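Local coordinates for restriction endonuclease PacI (Pseudomonas alcaligenes, PDB 3M7K), which cuts double-stranded DNA at a rare eight-base-pair target site, as an HNH restriction endonuclease with a beta-beta-alpha-metal active site, at residues A[42-46]-A[99-105]; A[68-74]-A[86-90]; A[91-96]-A[113-118]. All coordinates share one frame; numbering follows the deposited sequence. Where two conformers were deposited one is given.

In the fold
Contact 3 (91-96 with 113-118) holds the active-site magnesium ion; contact 1 touches it and contact 2 adjoins it in sequence. The centres of contact 1 (42-46 with 99-105) and contact 3 are about 13 Å apart. There Asn104 O is 2.8 Å from Ser94 N, and His42 packs on Arg93. Contact 2 (68-74 with 86-90) is centred about 16 Å from contact 3 and leads into it from Gly90 to Val91. Contacts 1 and 2 lie on opposite sides of the chain's centre, with centres about 21 Å apart. All meet DNA: contacts 1 and 2 at phosphates of chain C, contact 3 at DA9 and DT10 of chain B, with O3' of DT10 on the metal, and DA8 of chain D.

Contact 1 of 3, residues A[42-46]-A[99-105]; sequences HANTF and GYSPQNA. With nucleotides of chain C.
Phe46 lays one ring face over Pro102. Pro102 CD stands 3.9 Å from the ring centroid of Phe46, 5° off the ring normal, a CH-pi contact. At the ring edge, near its plane, Ala105 CB is 3.8 Å from Phe46 CE1. With CG anti to the carbonyl carbon (chi1 -81°), the ring reaches across to the 101-105 turn. Trp54 of helix 48-55 meets this ring edge-to-face. Next to it, Thr45 OG1 comes close to Ser101 CB, at 3.0 Å. Two backbone bonds join the segments: Tyr100 N to Ala43 O and Thr45 N to Tyr100 O, both 2.9 Å. They form a single beta bridge between Asn44 and Tyr100. Two side chains brace the turn at 99-105. Asn104 ND2 gives an almost straight bond, 2.7 Å long, to Gly99 O and lies in that carbonyl's plane. Ser101 OG accepts from Asn104 N, an ST motif. Tyr100 reaches the DNA: its OH donates to OP2 of DT1 of chain C at 2.7 Å. The contact thus ties the loop joining strands 90-93 and 105-108, the two strands of the beta-beta-alpha-metal motif, to the loop after helix 25-40, beside a 5' phosphate of the product.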
# COMPACT_ATOMS: atom_id res chain seq x y z
N HIS A 42 9.29 3.93 -18.67
CA HIS A 42 10.06 4.93 -17.93
C HIS A 42 11.45 5.04 -18.53
O HIS A 42 12.03 4.04 -18.97
CB HIS A 42 10.14 4.60 -16.43
CG HIS A 42 8.80 4.51 -15.76
ND1 HIS A 42 7.85 5.51 -15.85
CD2 HIS A 42 8.26 3.54 -14.98
CE1 HIS A 42 6.78 5.16 -15.16
NE2 HIS A 42 7.01 3.97 -14.62
N ALA A 43 11.97 6.26 -18.57
CA ALA A 43 13.35 6.48 -18.96
C ALA A 43 14.28 5.92 -17.87
O ALA A 43 13.87 5.71 -16.73
CB ALA A 43 13.59 7.97 -19.19
N ASN A 44 15.52 5.64 -18.26
CA ASN A 44 16.57 5.16 -17.37
C ASN A 44 17.89 5.82 -17.75
O ASN A 44 18.53 5.41 -18.72
CB ASN A 44 16.70 3.63 -17.48
CG ASN A 44 17.81 3.08 -16.58
OD1 ASN A 44 18.33 3.78 -15.72
ND2 ASN A 44 18.15 1.80 -16.79
N THR A 45 18.31 6.82 -16.98
CA THR A 45 19.58 7.49 -17.24
C THR A 45 20.77 6.97 -16.42
O THR A 45 21.91 7.38 -16.66
CB THR A 45 19.48 9.05 -17.14
OG1 THR A 45 19.10 9.42 -15.81
CG2 THR A 45 18.45 9.59 -18.13
N PHE A 46 20.54 6.05 -15.47
CA PHE A 46 21.63 5.26 -14.87
C PHE A 46 22.35 4.43 -15.94
O PHE A 46 21.70 3.92 -16.85
CB PHE A 46 21.11 4.25 -13.85
CG PHE A 46 20.82 4.81 -12.49
CD1 PHE A 46 19.50 4.96 -12.06
CD2 PHE A 46 21.86 5.14 -11.62
CE1 PHE A 46 19.21 5.45 -10.81
CE2 PHE A 46 21.59 5.65 -10.36
CZ PHE A 46 20.26 5.80 -9.94
N GLY A 99 11.27 9.13 -14.60
CA GLY A 99 11.92 7.83 -14.73
C GLY A 99 12.99 7.54 -13.69
O GLY A 99 13.10 8.23 -12.66
N TYR A 100 13.79 6.51 -13.95
CA TYR A 100 14.94 6.18 -13.11
C TYR A 100 16.15 7.01 -13.48
O TYR A 100 16.59 6.99 -14.63
CB TYR A 100 15.32 4.71 -13.28
CG TYR A 100 14.38 3.74 -12.60
CD1 TYR A 100 14.44 3.53 -11.23
CD2 TYR A 100 13.46 3.00 -13.34
CE1 TYR A 100 13.60 2.63 -10.61
CE2 TYR A 100 12.60 2.08 -12.72
CZ TYR A 100 12.69 1.90 -11.36
OH TYR A 100 11.85 1.00 -10.73
N SER A 101 16.69 7.74 -12.51
CA SER A 101 17.86 8.58 -12.70
C SER A 101 18.51 8.82 -11.35
O SER A 101 17.84 8.73 -10.33
CB SER A 101 17.46 9.93 -13.34
OG SER A 101 16.80 10.76 -12.40
N PRO A 102 19.82 9.14 -11.33
CA PRO A 102 20.47 9.52 -10.08
C PRO A 102 19.71 10.60 -9.31
O PRO A 102 19.56 10.49 -8.10
CB PRO A 102 21.84 10.05 -10.56
CG PRO A 102 22.14 9.18 -11.76
CD PRO A 102 20.80 8.99 -12.44
N GLN A 103 19.21 11.61 -10.02
CA GLN A 103 18.49 12.69 -9.35
C GLN A 103 17.13 12.25 -8.80
O GLN A 103 16.74 12.66 -7.69
CB GLN A 103 18.34 13.92 -10.26
CG GLN A 103 17.56 15.09 -9.62
CD GLN A 103 18.18 15.59 -8.32
OE1 GLN A 103 19.40 15.63 -8.16
NE2 GLN A 103 17.32 15.99 -7.38
N ASN A 104 16.43 11.38 -9.53
CA ASN A 104 15.07 10.96 -9.12
C ASN A 104 15.00 9.69 -8.26
O ASN A 104 13.94 9.35 -7.72
CB ASN A 104 14.21 10.79 -10.37
CG ASN A 104 12.74 10.72 -10.07
OD1 ASN A 104 12.22 11.42 -9.18
ND2 ASN A 104 12.04 9.87 -10.80
N ALA A 105 16.11 9.00 -8.12
CA ALA A 105 16.15 7.72 -7.41
C ALA A 105 16.30 7.92 -5.92
O ALA A 105 17.07 8.78 -5.45
CB ALA A 105 17.27 6.86 -7.92
OP3 DT C 1 7.19 0.13 -11.19
P DT C 1 8.52 0.55 -10.68
OP1 DT C 1 8.73 1.93 -10.25
OP2 DT C 1 9.52 0.15 -11.67
O5' DT C 1 8.64 -0.41 -9.40
C5' DT C 1 9.81 -0.80 -8.80
C4' DT C 1 9.44 -1.79 -7.70
O4' DT C 1 8.17 -2.41 -7.99
C3' DT C 1 10.43 -2.91 -7.52
O3' DT C 1 10.54 -3.25 -6.14
C2' DT C 1 9.83 -4.03 -8.37
C1' DT C 1 8.32 -3.81 -8.20
N1 DT C 1 7.59 -4.19 -9.42
C2 DT C 1 6.75 -5.28 -9.38
O2 DT C 1 6.56 -5.95 -8.39
N3 DT C 1 6.13 -5.57 -10.56
C4 DT C 1 6.27 -4.89 -11.76
O4 DT C 1 5.66 -5.26 -12.75
C5 DT C 1 7.16 -3.76 -11.74
C7 DT C 1 7.38 -2.95 -13.00
C6 DT C 1 7.78 -3.46 -10.58

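Contact 2 of 3, residues A[68-74]-A[86-90]. With nucleotides of chain C.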
# COMPACT_ATOMS: atom_id res chain seq x y z
N ILE A 68 14.44 1.38 7.56
CA ILE A 68 14.77 -0.01 7.84
C ILE A 68 16.05 -0.41 7.07
O ILE A 68 16.25 0.02 5.94
CB ILE A 68 13.61 -0.97 7.54
CG1 ILE A 68 13.85 -2.31 8.25
CG2 ILE A 68 13.41 -1.16 6.01
CD1 ILE A 68 12.63 -3.18 8.32
N SER A 69 16.91 -1.21 7.71
CA SER A 69 18.13 -1.69 7.07
C SER A 69 17.76 -2.84 6.15
O SER A 69 16.69 -3.47 6.30
CB SER A 69 19.13 -2.18 8.12
OG SER A 69 18.64 -3.36 8.75
N GLU A 70 18.63 -3.12 5.18
CA GLU A 70 18.41 -4.26 4.30
C GLU A 70 18.25 -5.59 5.08
O GLU A 70 17.39 -6.41 4.74
CB GLU A 70 19.53 -4.36 3.28
CG GLU A 70 19.31 -5.44 2.27
CD GLU A 70 20.06 -5.19 1.00
OE1 GLU A 70 21.09 -5.87 0.79
OE2 GLU A 70 19.63 -4.31 0.23
N ALA A 71 19.07 -5.79 6.11
CA ALA A 71 18.95 -6.99 6.96
C ALA A 71 17.64 -7.01 7.74
O ALA A 71 17.01 -8.06 7.87
CB ALA A 71 20.16 -7.12 7.91
N GLY A 72 17.23 -5.84 8.24
CA GLY A 72 15.95 -5.69 8.93
C GLY A 72 14.79 -6.05 8.01
O GLY A 72 13.91 -6.85 8.38
N PHE A 73 14.80 -5.51 6.81
CA PHE A 73 13.76 -5.85 5.85
C PHE A 73 13.75 -7.32 5.47
O PHE A 73 12.69 -7.92 5.35
CB PHE A 73 13.85 -4.99 4.59
CG PHE A 73 12.65 -5.09 3.72
CD1 PHE A 73 11.46 -4.46 4.09
CD2 PHE A 73 12.69 -5.82 2.53
CE1 PHE A 73 10.31 -4.55 3.29
CE2 PHE A 73 11.52 -5.89 1.70
CZ PHE A 73 10.35 -5.27 2.11
N THR A 74 14.92 -7.90 5.27
CA THR A 74 15.05 -9.33 5.00
C THR A 74 14.37 -10.16 6.08
O THR A 74 13.73 -11.16 5.78
CB THR A 74 16.55 -9.72 4.83
OG1 THR A 74 17.12 -8.93 3.78
CG2 THR A 74 16.73 -11.22 4.48
N ILE A 86 12.17 -11.66 -0.28
CA ILE A 86 12.88 -10.43 -0.68
C ILE A 86 14.05 -10.17 0.27
O ILE A 86 13.87 -10.20 1.49
CB ILE A 86 11.92 -9.22 -0.69
CG1 ILE A 86 10.75 -9.51 -1.65
CG2 ILE A 86 12.67 -7.90 -1.01
CD1 ILE A 86 9.64 -8.49 -1.64
N GLN A 87 15.23 -9.92 -0.29
CA GLN A 87 16.47 -9.89 0.49
C GLN A 87 17.28 -8.63 0.22
O GLN A 87 18.38 -8.46 0.75
CB GLN A 87 17.29 -11.13 0.18
CG GLN A 87 16.59 -12.43 0.54
CD GLN A 87 17.16 -13.62 -0.20
OE1 GLN A 87 18.35 -13.93 -0.08
NE2 GLN A 87 16.32 -14.30 -0.99
N CYS A 88 16.73 -7.76 -0.61
CA CYS A 88 17.37 -6.49 -0.87
C CYS A 88 16.36 -5.34 -1.00
O CYS A 88 15.15 -5.56 -1.19
CB CYS A 88 18.26 -6.57 -2.11
SG CYS A 88 17.35 -6.74 -3.63
N LEU A 89 16.88 -4.13 -0.88
CA LEU A 89 16.08 -2.92 -1.01
C LEU A 89 16.04 -2.47 -2.45
O LEU A 89 17.00 -2.68 -3.19
CB LEU A 89 16.64 -1.81 -0.13
CG LEU A 89 16.73 -2.18 1.35
CD1 LEU A 89 17.19 -0.98 2.12
CD2 LEU A 89 15.40 -2.68 1.93
N GLY A 90 14.92 -1.86 -2.84
CA GLY A 90 14.73 -1.47 -4.23
C GLY A 90 14.83 0.02 -4.43
O GLY A 90 15.31 0.76 -3.57
P DA C 3 14.84 -9.63 -4.41
OP1 DA C 3 15.05 -9.47 -2.95
OP2 DA C 3 15.74 -8.92 -5.35
O5' DA C 3 14.90 -11.16 -4.81
C5' DA C 3 14.58 -12.18 -3.89
C4' DA C 3 14.55 -13.54 -4.60
O4' DA C 3 13.79 -13.41 -5.82
C3' DA C 3 15.89 -14.11 -5.06
O3' DA C 3 15.77 -15.52 -5.18
C2' DA C 3 16.06 -13.51 -6.46
C1' DA C 3 14.62 -13.58 -6.97
N9 DA C 3 14.26 -12.54 -7.94
C8 DA C 3 14.74 -11.26 -8.02
N7 DA C 3 14.21 -10.57 -9.00
C5 DA C 3 13.34 -11.47 -9.62
C6 DA C 3 12.46 -11.37 -10.73
N6 DA C 3 12.31 -10.28 -11.48
N1 DA C 3 11.72 -12.46 -11.05
C2 DA C 3 11.85 -13.58 -10.32
N3 DA C 3 12.63 -13.79 -9.27
C4 DA C 3 13.36 -12.68 -8.97
P DA C 2 11.89 -3.86 -5.55
OP1 DA C 2 11.88 -3.63 -4.09
OP2 DA C 2 13.04 -3.39 -6.35
O5' DA C 2 11.67 -5.40 -5.89
C5' DA C 2 11.09 -6.28 -4.90
C4' DA C 2 11.50 -7.73 -5.15
O4' DA C 2 10.91 -8.19 -6.39
C3' DA C 2 12.99 -8.00 -5.32
O3' DA C 2 13.31 -9.30 -4.75
C2' DA C 2 13.23 -7.97 -6.84
C1' DA C 2 11.89 -8.48 -7.38
N9 DA C 2 11.39 -7.85 -8.60
C8 DA C 2 11.84 -6.72 -9.25
N7 DA C 2 11.16 -6.41 -10.34
C5 DA C 2 10.18 -7.39 -10.40
C6 DA C 2 9.12 -7.63 -11.30
N6 DA C 2 8.88 -6.84 -12.35
N1 DA C 2 8.32 -8.71 -11.07
C2 DA C 2 8.58 -9.50 -10.02
N3 DA C 2 9.56 -9.37 -9.09
C4 DA C 2 10.32 -8.28 -9.35
O HOH W 1 11.81 -9.66 3.32
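Glu70 runs from the helix alongside the backbone of 87-89. Its CB lies 4.0 Å from Leu89 CG. Its CG has turned anti to the backbone N (chi1 -176°), which points the chain at segment 86-90 and brings Glu70 CG to 3.5 Å from Gln87 O. Glu70 CD passes 3.5 Å from Cys88 CA. At the tip, Leu89 N donates to Glu70 OE2 over 3.0 Å, coming from above the carboxylate plane, 40° out of it. OE2 also forms a salt bridge with Arg61. The other oxygen, OE1, is held by Lys25 and by Ser58 OG. The buried carboxylate is therefore gripped at both oxygens, and the nearby positive charges probably help to keep it ionised.

The helix presents two more side chains. The Phe73 ring meets Ile86 at its edge, with CE2 3.6 Å from Ile86 CG2, while Leu89 CD2 packs against Phe73 CB. Thr74 OG1 donates to Glu70 O at 2.7 Å. Thr74 N reaches the same oxygen from the opposite face of its plane. A water can donate to Phe73 O or Ile86 O. Ser69 caps the helix at its N-cap position, its OG accepting from Gly72 N.

On the DNA side, Gln87 N gives a nearly straight bond to OP1 of DA3 of chain C at 2.7 Å. Cys88 N adds a weak one to the same oxygen. Gly90 CA comes to 3.3 Å from OP2 of DA2 of chain C.

Segment 86-90 lies between short helix 70-74 and the DNA backbone, leading into strand 90-93. Phe73 and Ile86 continue onto Phe110 of helix 110-116, Glu70 and Cys88 touch Tyr55 of helix 48-55, and Cys88 also meets Lys25 and Thr29 of helix 25-40.

Contact 3 of 3, residues A[91-96]-A[113-118]. With MG (magnesium ion), chain F; nucleotides of chain B; nucleotides of chain D.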
# COMPACT_ATOMS: atom_id res chain seq x y z
N VAL A 91 14.34 0.47 -5.58
CA VAL A 91 14.53 1.85 -6.00
C VAL A 91 13.19 2.55 -6.26
O VAL A 91 12.39 2.08 -7.06
CB VAL A 91 15.39 1.92 -7.29
CG1 VAL A 91 15.64 3.37 -7.69
CG2 VAL A 91 16.73 1.19 -7.11
N ASP A 92 12.95 3.66 -5.55
CA ASP A 92 11.77 4.49 -5.75
C ASP A 92 12.11 5.63 -6.73
O ASP A 92 13.10 6.33 -6.55
CB ASP A 92 11.32 5.13 -4.44
CG ASP A 92 10.23 6.16 -4.63
OD1 ASP A 92 9.26 5.85 -5.35
OD2 ASP A 92 10.33 7.29 -4.06
N ARG A 93 11.28 5.78 -7.75
CA ARG A 93 11.29 6.99 -8.58
C ARG A 93 10.51 8.04 -7.79
O ARG A 93 9.27 8.02 -7.76
CB ARG A 93 10.64 6.68 -9.93
CG ARG A 93 11.33 5.52 -10.69
CD ARG A 93 10.53 5.06 -11.92
NE ARG A 93 9.26 4.38 -11.57
CZ ARG A 93 8.06 4.97 -11.61
NH1 ARG A 93 7.94 6.23 -11.99
NH2 ARG A 93 6.96 4.29 -11.28
N SER A 94 11.26 8.89 -7.08
CA SER A 94 10.72 9.92 -6.18
C SER A 94 9.47 10.58 -6.75
O SER A 94 8.40 10.55 -6.16
CB SER A 94 11.75 11.05 -5.98
OG SER A 94 12.42 10.85 -4.76
N ASP A 95 9.66 11.20 -7.90
CA ASP A 95 8.58 11.77 -8.66
C ASP A 95 8.12 10.63 -9.54
O ASP A 95 8.84 10.18 -10.44
CB ASP A 95 9.09 12.97 -9.48
CG ASP A 95 7.98 13.63 -10.29
OD1 ASP A 95 6.87 13.07 -10.34
OD2 ASP A 95 8.23 14.69 -10.89
N SER A 96 6.92 10.12 -9.25
CA SER A 96 6.45 8.91 -9.90
C SER A 96 6.12 9.13 -11.37
O SER A 96 5.95 8.17 -12.12
CB SER A 96 5.25 8.29 -9.17
OG SER A 96 5.45 6.88 -9.03
N ASN A 113 7.77 1.30 -0.95
CA ASN A 113 7.61 1.54 -2.39
C ASN A 113 6.16 1.32 -2.81
O ASN A 113 5.58 2.13 -3.57
CB ASN A 113 8.59 0.66 -3.23
CG ASN A 113 9.20 1.43 -4.41
OD1 ASN A 113 8.78 2.56 -4.72
ND2 ASN A 113 10.19 0.85 -5.04
N ARG A 114 5.57 0.20 -2.36
CA ARG A 114 4.17 -0.12 -2.73
C ARG A 114 3.19 0.84 -2.07
O ARG A 114 2.19 1.23 -2.68
CB ARG A 114 3.82 -1.54 -2.33
CG ARG A 114 4.32 -2.54 -3.38
CD ARG A 114 3.54 -3.77 -3.23
NE ARG A 114 3.66 -4.73 -4.30
CZ ARG A 114 3.75 -6.04 -4.08
NH1 ARG A 114 3.81 -6.49 -2.83
NH2 ARG A 114 3.78 -6.92 -5.09
N ILE A 115 3.46 1.19 -0.81
CA ILE A 115 2.60 2.17 -0.12
C ILE A 115 2.53 3.51 -0.84
O ILE A 115 1.43 4.03 -1.13
CB ILE A 115 3.01 2.31 1.37
CG1 ILE A 115 2.67 1.00 2.08
CG2 ILE A 115 2.31 3.52 2.03
CD1 ILE A 115 3.20 0.88 3.52
N LYS A 116 3.70 4.06 -1.14
CA LYS A 116 3.80 5.33 -1.83
C LYS A 116 3.08 5.21 -3.18
O LYS A 116 2.32 6.12 -3.55
CB LYS A 116 5.28 5.71 -2.04
CG LYS A 116 5.51 7.05 -2.76
CD LYS A 116 7.03 7.40 -2.82
CE LYS A 116 7.32 8.54 -3.82
NZ LYS A 116 7.37 8.07 -5.26
N SER A 117 3.29 4.08 -3.87
CA SER A 117 2.64 3.78 -5.15
C SER A 117 2.79 5.03 -6.04
O SER A 117 3.88 5.59 -6.13
CB SER A 117 1.16 3.40 -4.98
OG SER A 117 0.58 2.98 -6.22
N ASN A 118 1.71 5.46 -6.70
CA ASN A 118 1.70 6.77 -7.35
C ASN A 118 0.72 7.70 -6.65
O ASN A 118 0.26 8.69 -7.23
CB ASN A 118 1.37 6.67 -8.85
CG ASN A 118 -0.07 6.24 -9.12
OD1 ASN A 118 -0.76 5.70 -8.24
ND2 ASN A 118 -0.52 6.45 -10.36
MG MG F . 8.17 4.03 -6.43
P DT B 10 3.56 3.52 -10.92
OP1 DT B 10 4.07 4.90 -10.71
OP2 DT B 10 3.67 2.82 -12.22
O5' DT B 10 4.25 2.57 -9.84
C5' DT B 10 4.42 3.04 -8.52
C4' DT B 10 4.87 1.93 -7.59
O4' DT B 10 3.88 0.89 -7.62
C3' DT B 10 6.15 1.19 -7.94
O3' DT B 10 7.30 1.98 -7.62
C2' DT B 10 6.00 -0.05 -7.07
C1' DT B 10 4.49 -0.31 -7.17
N1 DT B 10 4.12 -1.38 -8.21
C2 DT B 10 3.83 -2.66 -7.76
O2 DT B 10 3.85 -2.95 -6.58
N3 DT B 10 3.52 -3.58 -8.73
C4 DT B 10 3.49 -3.33 -10.09
O4 DT B 10 3.19 -4.22 -10.91
C5 DT B 10 3.81 -1.97 -10.50
C7 DT B 10 3.80 -1.58 -11.97
C6 DT B 10 4.11 -1.07 -9.55
P DA D 8 -0.39 -10.13 -6.80
OP1 DA D 8 -1.11 -11.41 -6.62
OP2 DA D 8 -1.12 -8.88 -7.15
O5' DA D 8 0.46 -9.83 -5.47
C5' DA D 8 1.41 -10.77 -4.97
C4' DA D 8 1.28 -10.82 -3.46
O4' DA D 8 1.62 -9.50 -2.93
C3' DA D 8 -0.12 -11.14 -2.96
O3' DA D 8 0.06 -12.00 -1.83
C2' DA D 8 -0.67 -9.76 -2.56
C1' DA D 8 0.58 -9.04 -2.09
N9 DA D 8 0.54 -7.58 -2.27
C8 DA D 8 0.43 -6.95 -3.49
N7 DA D 8 0.42 -5.64 -3.40
C5 DA D 8 0.53 -5.39 -2.03
C6 DA D 8 0.56 -4.17 -1.33
N6 DA D 8 0.49 -2.96 -1.96
N1 DA D 8 0.65 -4.25 0.02
C2 DA D 8 0.74 -5.46 0.62
N3 DA D 8 0.71 -6.68 0.04
C4 DA D 8 0.60 -6.57 -1.31
P DA B 9 -2.77 1.11 -12.61
OP1 DA B 9 -3.35 2.29 -13.26
OP2 DA B 9 -2.35 -0.10 -13.34
O5' DA B 9 -1.49 1.60 -11.79
C5' DA B 9 -1.49 2.76 -10.94
C4' DA B 9 -0.23 2.74 -10.10
O4' DA B 9 -0.35 1.63 -9.18
C3' DA B 9 1.08 2.54 -10.88
O3' DA B 9 2.03 3.52 -10.46
C2' DA B 9 1.55 1.15 -10.48
C1' DA B 9 0.91 0.99 -9.11
N9 DA B 9 0.69 -0.38 -8.67
C8 DA B 9 0.47 -1.50 -9.43
N7 DA B 9 0.31 -2.58 -8.68
C5 DA B 9 0.45 -2.15 -7.38
C6 DA B 9 0.42 -2.81 -6.13
N6 DA B 9 0.20 -4.12 -6.01
N1 DA B 9 0.62 -2.07 -5.00
C2 DA B 9 0.85 -0.75 -5.13
N3 DA B 9 0.88 -0.03 -6.26
C4 DA B 9 0.70 -0.79 -7.36
O HOH W 2 7.75 5.70 -7.97
O HOH W 3 6.13 4.34 -5.26
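Asp92 and Asn113 meet at the magnesium ion. Asp92 OD1 binds the metal at 2.4 Å and Asn113 OD1 at 2.3 Å. Waters 2 and 3 and O3' of DT10 of chain B are also bound to it.

The next shell fixes these ligands. Lys116 NZ donates to Asp92 OD1 at 2.9 Å on its syn lone pair, within a salt bridge. The same NZ bonds Ser94 O at 2.8 Å and, weakly, Arg93 O. The lysine chain is extended until a bend at the end (chi4 -80°) turns NZ in among these oxygens. Tyr65 OH holds Asp92 OD2. Asn113 ND2 makes a weak bond to Val91 O; with the metal on OD1, it helps fix which way the amide faces. Water 2 donates to Arg93 O and Ser96 OG, water 3 to Asn113 O and Ser117 O.

Farther out, the DNA is held. Arg93 NH2 and Ser96 OG both donate to OP1 of DT10 of chain B. Arg93 NH1 bonds Ser96 O, in the guanidinium plane, and Glu98 O; NE forms a salt bridge with a DNA phosphate, so several bonds hold the group. Arg114 NE donates to O2 of DT10 of chain B at 2.9 Å. Its guanidinium lies flat against DA8 of chain D, whose N7 is 3.3 Å above the plane. A leucine here would probably leave thymine O2 without this donor and the adenine without its flat cover. Ser117 OG bonds N3 of DA9 of chain B.

Strand 90-93 and helix 110-116 bring Asp92 and Asn113 together, and the loops that follow add Ser94, Ser96 and Ser117. This is the beta-beta-alpha-metal site of HNH endonucleases, here with O3' at the 3' end of a product strand on the metal.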